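Local atomic coordinates of methionine-binding protein (Coxiella burnetii, PDB entry 3TQW), a protein that binds methionine between two lobes and probably delivers it, as the periplasmic substrate-binding lipoprotein of an ABC transporter, to the membrane-embedded partners. Residues 78-83 / 198-203; 15-20 / 227-232; 8-13 / 173-178; 46-51 / 202-207; 84-89 / 111-116. One frame throughout, in Å; residues are numbered along the deposited sequence.

Contact 1: 78-83 / 198-203; sequences IGKTFV and ANVVAV. With MET (methionine), chain C.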
# COMPACT_ATOMS: atom_id res chain seq x y z
N ILE A 78 -1.12 -15.35 -4.60
CA ILE A 78 -0.97 -16.09 -5.86
C ILE A 78 -0.36 -15.25 -6.98
O ILE A 78 -0.36 -15.65 -8.14
CB ILE A 78 -2.30 -16.71 -6.32
CG1 ILE A 78 -3.40 -15.65 -6.43
CG2 ILE A 78 -2.72 -17.81 -5.35
CD1 ILE A 78 -4.64 -16.13 -7.18
N GLY A 79 0.19 -14.09 -6.63
CA GLY A 79 0.86 -13.26 -7.61
C GLY A 79 0.91 -11.79 -7.27
O GLY A 79 0.09 -11.28 -6.50
N LYS A 80 1.89 -11.10 -7.85
CA LYS A 80 2.09 -9.67 -7.61
C LYS A 80 1.36 -8.84 -8.66
O LYS A 80 1.14 -9.29 -9.79
CB LYS A 80 3.58 -9.34 -7.63
CG LYS A 80 4.40 -10.07 -6.59
CD LYS A 80 5.89 -9.73 -6.72
CE LYS A 80 6.74 -10.52 -5.74
NZ LYS A 80 6.74 -11.99 -6.04
N THR A 81 0.98 -7.62 -8.28
CA THR A 81 0.29 -6.73 -9.20
C THR A 81 1.18 -5.54 -9.54
O THR A 81 1.79 -5.48 -10.61
CB THR A 81 -1.03 -6.22 -8.58
OG1 THR A 81 -0.76 -5.62 -7.31
CG2 THR A 81 -1.98 -7.38 -8.39
N PHE A 82 1.25 -4.58 -8.62
CA PHE A 82 2.12 -3.43 -8.79
C PHE A 82 2.77 -3.09 -7.47
O PHE A 82 2.24 -3.40 -6.41
CB PHE A 82 1.32 -2.21 -9.27
CG PHE A 82 0.62 -2.41 -10.59
CD1 PHE A 82 1.20 -1.95 -11.76
CD2 PHE A 82 -0.61 -3.03 -10.65
CE1 PHE A 82 0.56 -2.13 -12.97
CE2 PHE A 82 -1.25 -3.22 -11.86
CZ PHE A 82 -0.67 -2.77 -13.02
N VAL A 83 3.94 -2.46 -7.53
CA VAL A 83 4.50 -1.82 -6.35
C VAL A 83 4.19 -0.33 -6.44
O VAL A 83 4.25 0.26 -7.52
CB VAL A 83 6.01 -2.06 -6.21
CG1 VAL A 83 6.75 -1.57 -7.45
CG2 VAL A 83 6.55 -1.37 -4.96
N ALA A 198 5.61 -4.85 -3.16
CA ALA A 198 4.71 -5.10 -4.27
C ALA A 198 3.38 -5.60 -3.71
O ALA A 198 3.36 -6.39 -2.76
CB ALA A 198 5.30 -6.14 -5.23
N ASN A 199 2.27 -5.13 -4.27
CA ASN A 199 0.98 -5.62 -3.83
C ASN A 199 0.67 -6.97 -4.47
O ASN A 199 1.26 -7.34 -5.48
CB ASN A 199 -0.12 -4.60 -4.10
CG ASN A 199 -0.06 -3.41 -3.15
OD1 ASN A 199 1.01 -3.06 -2.63
ND2 ASN A 199 -1.20 -2.79 -2.91
N VAL A 200 -0.25 -7.71 -3.86
CA VAL A 200 -0.50 -9.07 -4.29
C VAL A 200 -1.99 -9.37 -4.36
O VAL A 200 -2.82 -8.65 -3.79
CB VAL A 200 0.16 -10.09 -3.33
CG1 VAL A 200 1.66 -9.84 -3.24
CG2 VAL A 200 -0.48 -10.03 -1.94
N VAL A 201 -2.31 -10.44 -5.08
CA VAL A 201 -3.63 -11.01 -5.00
C VAL A 201 -3.57 -12.15 -4.00
O VAL A 201 -2.78 -13.07 -4.15
CB VAL A 201 -4.10 -11.54 -6.37
CG1 VAL A 201 -5.41 -12.28 -6.22
CG2 VAL A 201 -4.25 -10.38 -7.36
N ALA A 202 -4.40 -12.05 -2.96
CA ALA A 202 -4.42 -13.07 -1.92
C ALA A 202 -5.71 -13.88 -2.02
O ALA A 202 -6.78 -13.35 -2.34
CB ALA A 202 -4.29 -12.42 -0.54
N VAL A 203 -5.59 -15.18 -1.75
CA VAL A 203 -6.74 -16.08 -1.75
C VAL A 203 -6.64 -17.03 -0.56
O VAL A 203 -5.59 -17.11 0.08
CB VAL A 203 -6.80 -16.92 -3.05
CG1 VAL A 203 -6.83 -16.01 -4.28
CG2 VAL A 203 -5.61 -17.87 -3.11
N MET C . -1.61 -0.25 -1.51
CA MET C . -0.87 -0.07 -0.26
C MET C . 0.60 0.22 -0.57
O MET C . 1.15 -0.36 -1.51
CB MET C . -0.99 -1.34 0.61
CG MET C . -0.31 -1.28 1.98
SD MET C . -0.51 -2.82 2.91
CE MET C . -2.28 -2.77 3.18
OXT MET C . 1.26 1.03 0.08
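Strands 78-83 and 198-203 run antiparallel, their short axes 4.4 Å apart at closest and 152° between directions, with K80 and V200 facing each other as a non-hydrogen-bonded pair. Around that pair the ladder is well formed. The amide of I78 meets V201 O at 2.9 Å, and V201 N returns a bond to G79 O. T81 N bonds to N199 O at 2.8 Å, and N199 N to F82 O. Such a pairing, a strand from late in the chain lying between strands 55-60 and 75-83, antiparallel to 75-83, in a mixed sheet, belongs to the periplasmic binding protein fold, and it carries N199 to the methionine. The N199 side-chain amide lies against the amino and carboxylate end of the ligand. At the other end of the ladder, I78 reaches across to V203: with CG1 between the backbone N and carbonyl carbon (chi1 55°), I78 CD1 lands 3.6 Å from V203 CG1, while I78 CG2 meets V203 CG2 at 3.7 Å. T81 CG2 touches V201 CG2 at 3.9 Å, the two side chains crossing at about a right angle. Helix 211-220 covers this apolar patch through V217 and L220. On the face of K80 and V200, the aliphatic K80 CD rests 3.9 Å from A198 CB.

Contact 2: 15-20 / 227-232; sequences TQLMEV and SAAKKI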
# COMPACT_ATOMS: atom_id res chain seq x y z
N THR A 15 -9.46 0.49 -6.72
CA THR A 15 -10.74 -0.04 -7.14
C THR A 15 -10.99 0.31 -8.61
O THR A 15 -11.55 -0.49 -9.35
CB THR A 15 -11.89 0.46 -6.24
OG1 THR A 15 -11.74 -0.12 -4.93
CG2 THR A 15 -13.25 0.06 -6.80
N GLN A 16 -10.57 1.51 -9.02
CA GLN A 16 -10.67 1.88 -10.43
C GLN A 16 -9.83 0.95 -11.28
O GLN A 16 -10.26 0.50 -12.35
CB GLN A 16 -10.23 3.33 -10.66
CG GLN A 16 -11.12 4.35 -10.00
CD GLN A 16 -10.68 5.78 -10.27
OE1 GLN A 16 -10.69 6.61 -9.36
NE2 GLN A 16 -10.31 6.08 -11.51
N LEU A 17 -8.63 0.65 -10.80
CA LEU A 17 -7.75 -0.28 -11.50
C LEU A 17 -8.46 -1.63 -11.63
O LEU A 17 -8.45 -2.25 -12.70
CB LEU A 17 -6.42 -0.43 -10.75
CG LEU A 17 -5.40 -1.32 -11.46
CD1 LEU A 17 -4.90 -0.62 -12.72
CD2 LEU A 17 -4.24 -1.67 -10.54
N MSE A 18 -9.07 -2.09 -10.54
CA MSE A 18 -9.75 -3.38 -10.56
C MSE A 18 -10.96 -3.36 -11.50
O MSE A 18 -11.32 -4.39 -12.08
CB MSE A 18 -10.17 -3.81 -9.16
CG MSE A 18 -10.88 -5.17 -9.12
SE MSE A 18 -9.76 -6.68 -9.69
CE MSE A 18 -8.56 -6.75 -8.15
N GLU A 19 -11.58 -2.20 -11.67
CA GLU A 19 -12.72 -2.10 -12.59
C GLU A 19 -12.26 -2.41 -14.02
O GLU A 19 -12.98 -3.04 -14.79
CB GLU A 19 -13.36 -0.71 -12.55
CG GLU A 19 -14.21 -0.44 -11.32
CD GLU A 19 -15.59 -1.07 -11.37
OE1 GLU A 19 -15.94 -1.71 -12.40
OE2 GLU A 19 -16.34 -0.93 -10.38
N VAL A 20 -11.07 -1.95 -14.38
CA VAL A 20 -10.55 -2.23 -15.71
C VAL A 20 -10.19 -3.71 -15.80
O VAL A 20 -10.45 -4.36 -16.82
CB VAL A 20 -9.32 -1.35 -16.03
CG1 VAL A 20 -8.73 -1.75 -17.39
CG2 VAL A 20 -9.72 0.12 -16.04
N SER A 227 -2.06 -0.08 -19.04
CA SER A 227 -2.37 1.22 -19.61
C SER A 227 -3.20 2.06 -18.64
O SER A 227 -2.95 3.26 -18.46
CB SER A 227 -3.08 1.06 -20.95
OG SER A 227 -3.42 2.31 -21.51
N ALA A 228 -4.18 1.43 -17.99
CA ALA A 228 -5.00 2.13 -17.00
C ALA A 228 -4.20 2.54 -15.77
O ALA A 228 -4.42 3.62 -15.20
CB ALA A 228 -6.19 1.28 -16.59
N ALA A 229 -3.28 1.68 -15.34
CA ALA A 229 -2.43 2.01 -14.20
C ALA A 229 -1.66 3.30 -14.49
O ALA A 229 -1.55 4.17 -13.63
CB ALA A 229 -1.47 0.87 -13.90
N LYS A 230 -1.14 3.42 -15.71
CA LYS A 230 -0.45 4.63 -16.14
C LYS A 230 -1.33 5.87 -15.99
O LYS A 230 -0.88 6.91 -15.52
CB LYS A 230 0.01 4.52 -17.59
CG LYS A 230 1.47 4.12 -17.78
CD LYS A 230 1.66 2.61 -17.65
CE LYS A 230 3.12 2.20 -17.88
NZ LYS A 230 3.33 0.72 -17.70
N LYS A 231 -2.60 5.76 -16.38
CA LYS A 231 -3.49 6.91 -16.31
C LYS A 231 -3.87 7.25 -14.87
O LYS A 231 -4.01 8.42 -14.52
CB LYS A 231 -4.76 6.68 -17.15
CG LYS A 231 -4.51 6.39 -18.63
CD LYS A 231 -5.78 6.63 -19.44
CE LYS A 231 -5.85 5.80 -20.72
NZ LYS A 231 -4.52 5.51 -21.33
N ILE A 232 -4.03 6.23 -14.04
CA ILE A 232 -4.47 6.43 -12.66
C ILE A 232 -3.31 6.81 -11.73
O ILE A 232 -3.45 7.70 -10.89
CB ILE A 232 -5.18 5.16 -12.12
CG1 ILE A 232 -6.43 4.84 -12.95
CG2 ILE A 232 -5.55 5.33 -10.65
CD1 ILE A 232 -6.90 3.41 -12.81
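L17 swings its CG opposite the backbone N (chi1 -176°), and the further turn at chi2 (70°) carries CD1 across to helix 227-232, where it settles 3.8 Å from A229 N and 3.9 Å from A229 CB. I232 answers from the other helix: CG1 stands beside its own backbone N and the chain then runs on extended, so that its terminal CD1 comes down on the backbone of helix 15-20, 3.8 Å from L17 N and 4.0 Å from Q16 CB. The two branched side chains thus reach over in opposite senses, each ending against the other helix near its backbone. One turn away, V20 and A228 meet more simply. Both methyls of V20 straddle the single methyl of A228, CG2 at 3.8 Å and CG1 at 4.0 Å from A228 CB. Small residues at 228 and 229 on one helix let L17 and V20 of the other come close; the nearest CA atoms, those of L17 and A229, are 6.4 Å apart. The contact is wholly apolar in its side-chain meetings, a plain case of antiparallel helix packing, with the axes of the short segments 9.7 Å apart and 155° between their directions. Helix 15-20 lies within helix 13-29 and 227-232 within helix 223-233, whose V225 also touches L17 and V20. Beneath the pair lies the larger sheet: F82 of strand 75-83 packs on both L17 and A229, and M18 (a selenomethionine here) touches V7 and T9 of strand 5-10 and I35 of strand 33-38.

Contact 3: 8-13 / 173-178; sequences GTIAGP and TNYAIP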
# COMPACT_ATOMS: atom_id res chain seq x y z
N GLY A 8 -12.13 -8.47 -3.20
CA GLY A 8 -12.14 -7.34 -2.29
C GLY A 8 -11.04 -6.34 -2.60
O GLY A 8 -9.89 -6.72 -2.82
N THR A 9 -11.41 -5.07 -2.63
CA THR A 9 -10.44 -4.00 -2.84
C THR A 9 -10.71 -2.87 -1.84
O THR A 9 -11.74 -2.85 -1.17
CB THR A 9 -10.53 -3.42 -4.26
OG1 THR A 9 -11.84 -2.86 -4.46
CG2 THR A 9 -10.29 -4.51 -5.30
N ILE A 10 -9.76 -1.94 -1.74
CA ILE A 10 -9.98 -0.73 -0.97
C ILE A 10 -10.54 0.32 -1.91
O ILE A 10 -10.00 0.54 -3.00
CB ILE A 10 -8.66 -0.22 -0.35
CG1 ILE A 10 -8.12 -1.24 0.66
CG2 ILE A 10 -8.89 1.14 0.32
CD1 ILE A 10 -8.97 -1.36 1.92
N ALA A 11 -11.63 0.96 -1.49
CA ALA A 11 -12.25 2.02 -2.27
C ALA A 11 -11.22 3.09 -2.59
O ALA A 11 -10.42 3.47 -1.74
CB ALA A 11 -13.43 2.62 -1.51
N GLY A 12 -11.25 3.58 -3.83
CA GLY A 12 -10.29 4.58 -4.28
C GLY A 12 -9.68 4.16 -5.61
O GLY A 12 -10.29 3.41 -6.37
N PRO A 13 -8.46 4.65 -5.90
CA PRO A 13 -7.76 4.45 -7.18
C PRO A 13 -7.55 2.97 -7.52
O PRO A 13 -7.63 2.61 -8.70
CB PRO A 13 -6.39 5.10 -6.95
CG PRO A 13 -6.52 5.93 -5.74
CD PRO A 13 -7.64 5.38 -4.92
N THR A 173 0.31 5.41 -1.21
CA THR A 173 -0.18 6.00 -2.45
C THR A 173 -1.70 5.92 -2.64
O THR A 173 -2.32 6.87 -3.11
CB THR A 173 0.56 5.41 -3.66
OG1 THR A 173 1.94 5.79 -3.59
CG2 THR A 173 -0.05 5.90 -4.98
N ASN A 174 -2.32 4.80 -2.25
CA ASN A 174 -3.77 4.68 -2.43
C ASN A 174 -4.53 5.75 -1.64
O ASN A 174 -5.65 6.10 -1.99
CB ASN A 174 -4.28 3.27 -2.10
CG ASN A 174 -4.24 2.96 -0.62
OD1 ASN A 174 -3.17 2.74 -0.05
ND2 ASN A 174 -5.41 2.93 0.02
N TYR A 175 -3.91 6.27 -0.58
CA TYR A 175 -4.54 7.33 0.22
C TYR A 175 -4.09 8.73 -0.21
O TYR A 175 -4.85 9.68 -0.11
CB TYR A 175 -4.30 7.11 1.72
CG TYR A 175 -5.10 5.96 2.29
CD1 TYR A 175 -6.48 5.88 2.11
CD2 TYR A 175 -4.48 4.93 2.99
CE1 TYR A 175 -7.21 4.83 2.62
CE2 TYR A 175 -5.21 3.87 3.51
CZ TYR A 175 -6.57 3.82 3.32
OH TYR A 175 -7.29 2.77 3.83
N ALA A 176 -2.85 8.84 -0.68
CA ALA A 176 -2.33 10.12 -1.15
C ALA A 176 -3.11 10.64 -2.36
O ALA A 176 -3.45 11.82 -2.43
CB ALA A 176 -0.86 10.01 -1.47
N ILE A 177 -3.38 9.76 -3.31
CA ILE A 177 -3.98 10.18 -4.57
C ILE A 177 -5.36 10.82 -4.41
O ILE A 177 -5.58 11.92 -4.92
CB ILE A 177 -3.99 9.05 -5.61
CG1 ILE A 177 -2.57 8.87 -6.17
CG2 ILE A 177 -4.98 9.35 -6.74
CD1 ILE A 177 -2.40 7.65 -7.05
N PRO A 178 -6.27 10.17 -3.67
CA PRO A 178 -7.58 10.80 -3.47
C PRO A 178 -7.48 12.13 -2.72
O PRO A 178 -8.41 12.94 -2.78
CB PRO A 178 -8.33 9.78 -2.59
CG PRO A 178 -7.59 8.49 -2.76
CD PRO A 178 -6.17 8.86 -3.01
O HOH W 1 -7.69 4.26 -1.57
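One water ties A11 to N174: it lies 2.8 Å from A11 O and the same distance from N174 O, to both of which it can donate, and it accepts from N174 ND2 at 3.1 Å. It therefore bridges the loop that leaves strand 5-10 and the short helix 173-176, elements of the two lobes of a periplasmic binding protein, beside the methionine pocket to which N174 belongs. The N174 side chain takes the position between its backbone N and carbonyl carbon (chi1 71°), which folds the amide back over the following residue: ND2 stands 3.4 Å above the ring plane of Y175, over its centre. OD1, meanwhile, is hydrogen-bonded by Y41, another pocket residue, so the rotation of the amide is set from several sides. I10 CG2 lies 3.9 Å from the same ND2, adding an apolar flank. Farther along, G12 occupies the N-cap position before helix 13-29, and P13 begins that helix with its ring turned to the other segment. F233 and I232 of helix 223-233 also press on P13. P13 CG touches I177 CG2 at 3.9 Å, and P13 CD rests 3.6 Å from N174 O and 3.8 Å from P178 CG.

Contact 4: 46-51 / 202-207; sequences EALADG and AVREDD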
# COMPACT_ATOMS: atom_id res chain seq x y z
N GLU A 46 -10.17 -10.48 6.55
CA GLU A 46 -11.23 -11.12 7.32
C GLU A 46 -12.33 -11.55 6.35
O GLU A 46 -12.87 -12.65 6.47
CB GLU A 46 -11.79 -10.18 8.39
CG GLU A 46 -13.01 -10.72 9.14
CD GLU A 46 -12.68 -11.84 10.12
OE1 GLU A 46 -11.49 -12.03 10.45
OE2 GLU A 46 -13.62 -12.52 10.58
N ALA A 47 -12.64 -10.70 5.38
CA ALA A 47 -13.66 -11.03 4.39
C ALA A 47 -13.25 -12.25 3.55
O ALA A 47 -14.09 -13.07 3.17
CB ALA A 47 -13.95 -9.83 3.50
N LEU A 48 -11.96 -12.36 3.26
CA LEU A 48 -11.46 -13.51 2.51
C LEU A 48 -11.51 -14.77 3.38
O LEU A 48 -11.94 -15.83 2.94
CB LEU A 48 -10.01 -13.24 2.06
CG LEU A 48 -9.28 -14.33 1.28
CD1 LEU A 48 -9.99 -14.67 -0.03
CD2 LEU A 48 -7.85 -13.87 1.01
N ALA A 49 -11.08 -14.64 4.63
CA ALA A 49 -11.08 -15.77 5.55
C ALA A 49 -12.49 -16.30 5.83
O ALA A 49 -12.68 -17.52 5.95
CB ALA A 49 -10.38 -15.39 6.86
N ASP A 50 -13.46 -15.40 5.93
CA ASP A 50 -14.83 -15.82 6.27
C ASP A 50 -15.70 -16.17 5.05
O ASP A 50 -16.85 -16.57 5.21
CB ASP A 50 -15.53 -14.82 7.21
CG ASP A 50 -15.94 -13.51 6.53
OD1 ASP A 50 -16.14 -13.48 5.30
OD2 ASP A 50 -16.09 -12.50 7.25
N GLY A 51 -15.14 -16.03 3.85
CA GLY A 51 -15.83 -16.45 2.64
C GLY A 51 -16.64 -15.37 1.95
O GLY A 51 -17.27 -15.63 0.92
N ALA A 202 -4.40 -12.05 -2.96
CA ALA A 202 -4.42 -13.07 -1.92
C ALA A 202 -5.71 -13.88 -2.02
O ALA A 202 -6.78 -13.35 -2.34
CB ALA A 202 -4.29 -12.42 -0.54
N VAL A 203 -5.59 -15.18 -1.75
CA VAL A 203 -6.74 -16.08 -1.75
C VAL A 203 -6.64 -17.03 -0.56
O VAL A 203 -5.59 -17.11 0.08
CB VAL A 203 -6.80 -16.92 -3.05
CG1 VAL A 203 -6.83 -16.01 -4.28
CG2 VAL A 203 -5.61 -17.87 -3.11
N ARG A 204 -7.72 -17.75 -0.27
CA ARG A 204 -7.66 -18.77 0.77
C ARG A 204 -6.70 -19.88 0.36
O ARG A 204 -6.62 -20.26 -0.81
CB ARG A 204 -9.05 -19.33 1.07
CG ARG A 204 -9.98 -18.33 1.75
CD ARG A 204 -11.35 -18.96 2.05
NE ARG A 204 -12.09 -19.27 0.83
CZ ARG A 204 -12.82 -18.39 0.15
NH1 ARG A 204 -12.90 -17.13 0.57
NH2 ARG A 204 -13.46 -18.76 -0.95
N GLU A 205 -5.96 -20.39 1.34
CA GLU A 205 -5.01 -21.47 1.11
C GLU A 205 -5.59 -22.60 0.27
O GLU A 205 -4.95 -23.10 -0.66
CB GLU A 205 -4.52 -22.02 2.46
CG GLU A 205 -3.94 -23.42 2.40
CD GLU A 205 -2.66 -23.49 1.59
OE1 GLU A 205 -2.04 -22.43 1.37
OE2 GLU A 205 -2.28 -24.61 1.18
N ASP A 206 -6.82 -23.02 0.58
CA ASP A 206 -7.45 -24.11 -0.15
C ASP A 206 -7.74 -23.78 -1.62
O ASP A 206 -7.96 -24.68 -2.43
CB ASP A 206 -8.74 -24.55 0.55
CG ASP A 206 -8.47 -25.35 1.82
OD1 ASP A 206 -7.34 -25.86 1.97
OD2 ASP A 206 -9.39 -25.46 2.65
N ASP A 207 -7.73 -22.49 -1.96
CA ASP A 207 -8.06 -22.07 -3.32
C ASP A 207 -6.85 -21.65 -4.15
O ASP A 207 -7.01 -21.05 -5.21
CB ASP A 207 -9.05 -20.89 -3.29
CG ASP A 207 -10.39 -21.24 -2.68
OD1 ASP A 207 -10.73 -22.44 -2.65
OD2 ASP A 207 -11.10 -20.32 -2.25
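The guanidinium of R204 presents its edge to L48: the L48 carbonyl oxygen lies only 4° out of the guanidinium plane and takes a hydrogen bond from NH1 at 2.9 Å, with 160° at the hydrogen. On the acceptor side the bond is equally well aimed, NH1 lying in the carbonyl plane on a lone pair. G51 CA approaches the guanidinium obliquely, 3.7 Å from NH1. R204 CD passes 3.3 Å from the same L48 oxygen, and the bend at chi3 (-67°) beyond it then turns the head so that NH1 meets that oxygen. NH1 also donates to V53 O, and NH2 forms a salt bridge with D207 OD2 at 3.1 Å, so three partners fix the group. The acceptor belongs to a helix C-terminus: G51, with positive phi, closes helix 44-49 in a Schellman motif, and R204 thus meets a carbonyl of the last turn, where its charge would probably suit the helix dipole. The L48 side chain crosses that of R204 obliquely and ends against the strand backbone. L48 CD1 is 3.8 Å from R204 N, while L48 CD2 sits 3.6 Å from A202 O and 4.1 Å from A202 CB. In the fold, helix 44-49 thereby packs by its end on strand 198-204 of the larger sheet, with I75 of strand 75-83 and N56 of strand 55-60 also touching L48, and L213 of helix 211-220 covering V203.

Contact 5: 84-89 / 111-116; sequences YPMGLY and PSNEAR. With MET (methionine), chain C.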
# COMPACT_ATOMS: atom_id res chain seq x y z
N TYR A 84 3.84 0.28 -5.31
CA TYR A 84 3.46 1.68 -5.27
C TYR A 84 4.41 2.43 -4.34
O TYR A 84 4.11 2.59 -3.15
CB TYR A 84 2.02 1.84 -4.76
CG TYR A 84 0.97 1.11 -5.57
CD1 TYR A 84 0.45 1.67 -6.74
CD2 TYR A 84 0.47 -0.12 -5.15
CE1 TYR A 84 -0.53 1.01 -7.48
CE2 TYR A 84 -0.51 -0.79 -5.89
CZ TYR A 84 -1.00 -0.22 -7.05
OH TYR A 84 -1.97 -0.87 -7.78
N PRO A 85 5.56 2.88 -4.86
CA PRO A 85 6.58 3.49 -4.01
C PRO A 85 6.01 4.58 -3.12
O PRO A 85 5.41 5.54 -3.62
CB PRO A 85 7.58 4.07 -5.02
CG PRO A 85 7.48 3.14 -6.17
CD PRO A 85 6.01 2.78 -6.26
N MSE A 86 6.21 4.43 -1.82
CA MSE A 86 5.65 5.35 -0.83
C MSE A 86 6.38 6.69 -0.79
O MSE A 86 7.61 6.74 -0.83
CB MSE A 86 5.68 4.69 0.56
CG MSE A 86 5.31 5.62 1.71
SE MSE A 86 5.42 4.71 3.43
CE MSE A 86 3.73 3.76 3.38
N GLY A 87 5.61 7.77 -0.71
CA GLY A 87 6.18 9.10 -0.69
C GLY A 87 6.12 9.76 0.68
O GLY A 87 5.33 9.36 1.54
N LEU A 88 6.98 10.76 0.88
CA LEU A 88 6.91 11.63 2.04
C LEU A 88 6.34 12.96 1.57
O LEU A 88 6.83 13.53 0.60
CB LEU A 88 8.30 11.84 2.64
CG LEU A 88 9.04 10.60 3.15
CD1 LEU A 88 10.48 10.95 3.51
CD2 LEU A 88 8.30 10.01 4.34
N TYR A 89 5.32 13.45 2.27
CA TYR A 89 4.59 14.63 1.82
C TYR A 89 4.53 15.69 2.90
O TYR A 89 4.61 15.39 4.08
CB TYR A 89 3.17 14.26 1.41
CG TYR A 89 3.08 13.18 0.36
CD1 TYR A 89 3.00 13.51 -0.99
CD2 TYR A 89 3.07 11.83 0.71
CE1 TYR A 89 2.91 12.53 -1.96
CE2 TYR A 89 2.98 10.84 -0.26
CZ TYR A 89 2.90 11.20 -1.59
OH TYR A 89 2.82 10.24 -2.57
N PRO A 111 1.80 -2.30 11.97
CA PRO A 111 3.20 -2.73 12.11
C PRO A 111 4.04 -2.65 10.84
O PRO A 111 5.13 -2.08 10.87
CB PRO A 111 3.07 -4.20 12.55
CG PRO A 111 1.75 -4.28 13.22
CD PRO A 111 0.85 -3.29 12.51
N SER A 112 3.56 -3.21 9.73
CA SER A 112 4.39 -3.32 8.53
C SER A 112 4.58 -1.98 7.82
O SER A 112 5.68 -1.67 7.37
CB SER A 112 3.84 -4.37 7.57
OG SER A 112 2.60 -3.97 7.01
N ASN A 113 3.51 -1.20 7.70
CA ASN A 113 3.66 0.10 7.05
C ASN A 113 4.35 1.13 7.93
O ASN A 113 4.93 2.10 7.43
CB ASN A 113 2.32 0.61 6.51
CG ASN A 113 1.85 -0.19 5.32
OD1 ASN A 113 2.41 -0.09 4.22
ND2 ASN A 113 0.82 -1.01 5.52
N GLU A 114 4.31 0.93 9.25
CA GLU A 114 5.06 1.79 10.15
C GLU A 114 6.55 1.52 9.99
O GLU A 114 7.33 2.45 9.87
CB GLU A 114 4.64 1.60 11.61
CG GLU A 114 5.54 2.37 12.57
CD GLU A 114 4.88 2.68 13.88
OE1 GLU A 114 5.49 3.41 14.69
OE2 GLU A 114 3.74 2.21 14.11
N ALA A 115 6.93 0.25 9.98
CA ALA A 115 8.32 -0.12 9.75
C ALA A 115 8.77 0.42 8.39
O ALA A 115 9.88 0.93 8.24
CB ALA A 115 8.49 -1.64 9.81
N ARG A 116 7.89 0.31 7.41
CA ARG A 116 8.17 0.79 6.06
C ARG A 116 8.46 2.28 6.04
O ARG A 116 9.41 2.72 5.40
CB ARG A 116 6.98 0.48 5.14
CG ARG A 116 7.09 1.07 3.73
CD ARG A 116 5.83 0.77 2.94
NE ARG A 116 5.98 1.02 1.51
CZ ARG A 116 5.01 0.81 0.62
NH1 ARG A 116 3.83 0.36 1.03
NH2 ARG A 116 5.21 1.06 -0.67
N MET C . -1.61 -0.25 -1.51
CA MET C . -0.87 -0.07 -0.26
C MET C . 0.60 0.22 -0.57
O MET C . 1.15 -0.36 -1.51
CB MET C . -0.99 -1.34 0.61
CG MET C . -0.31 -1.28 1.98
SD MET C . -0.51 -2.82 2.91
CE MET C . -2.28 -2.77 3.18
OXT MET C . 1.26 1.03 0.08
O HOH W 2 3.62 -0.58 -2.65
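R116 runs from helix 111-123 toward M86 and the bound methionine, its chain extended all the way to NE. Beyond CB, CG comes 4.0 Å from the selenium of M86, a selenomethionine, and CD is met by M86 CE at 3.7 Å. NE passes 3.8 Å from M86 CB, and that carbon lies over one face of the guanidinium. The two chains cross obliquely, the selenoether chain bending at chi3 (-80°), with its methyl beside the arginine. At the tip the group divides its work. NH1 bonds to the ligand OXT at 2.8 Å, with the carboxylate oxygen near the guanidinium plane but the bond bent, 134° at the hydrogen. NH2 donates to a water at 3.0 Å, which also accepts from Y84 N and donates to the other carboxylate oxygen, MET O, at 2.7 Å. That same oxygen is near the plane of the Y84 ring, at its edge. E191, in the second shell, forms a salt bridge to R116 NE and accepts from M86 N. N113, held by D110 and H60, places ND2 3.4 Å from the ligand sulfur. This is the substrate pocket of the periplasmic binding protein fold. One carboxylate oxygen thus has a direct arginine bond and the other a water relay, while E191 probably offsets part of the arginine's charge, and the site is consistent with recognition of the ligand's carboxylate.

How the contacts relate
The five contacts map a two-lobed binding protein with methionine in the cleft. Contacts 1, 3 and 4 all reach the six-stranded sheet; contacts 1 and 4 share strand 198-204 and the residues A202 and V203, with centres about 14 Å apart. Contact 2 layers helices 13-29 and 223-233 on that sheet, F82 of contact 1 touching L17 and A229. Contact 5 belongs to the other lobe, its centre about 25 Å from that of contact 4, yet it meets contact 1 where N199 packs on Y84, both at the ligand. Contact 3 bridges the lobes. Along the chain, segments 8-13 and 15-20 come first and 227-232 last, so the first and last parts of the chain build the same lobe, while the middle forms much of the other.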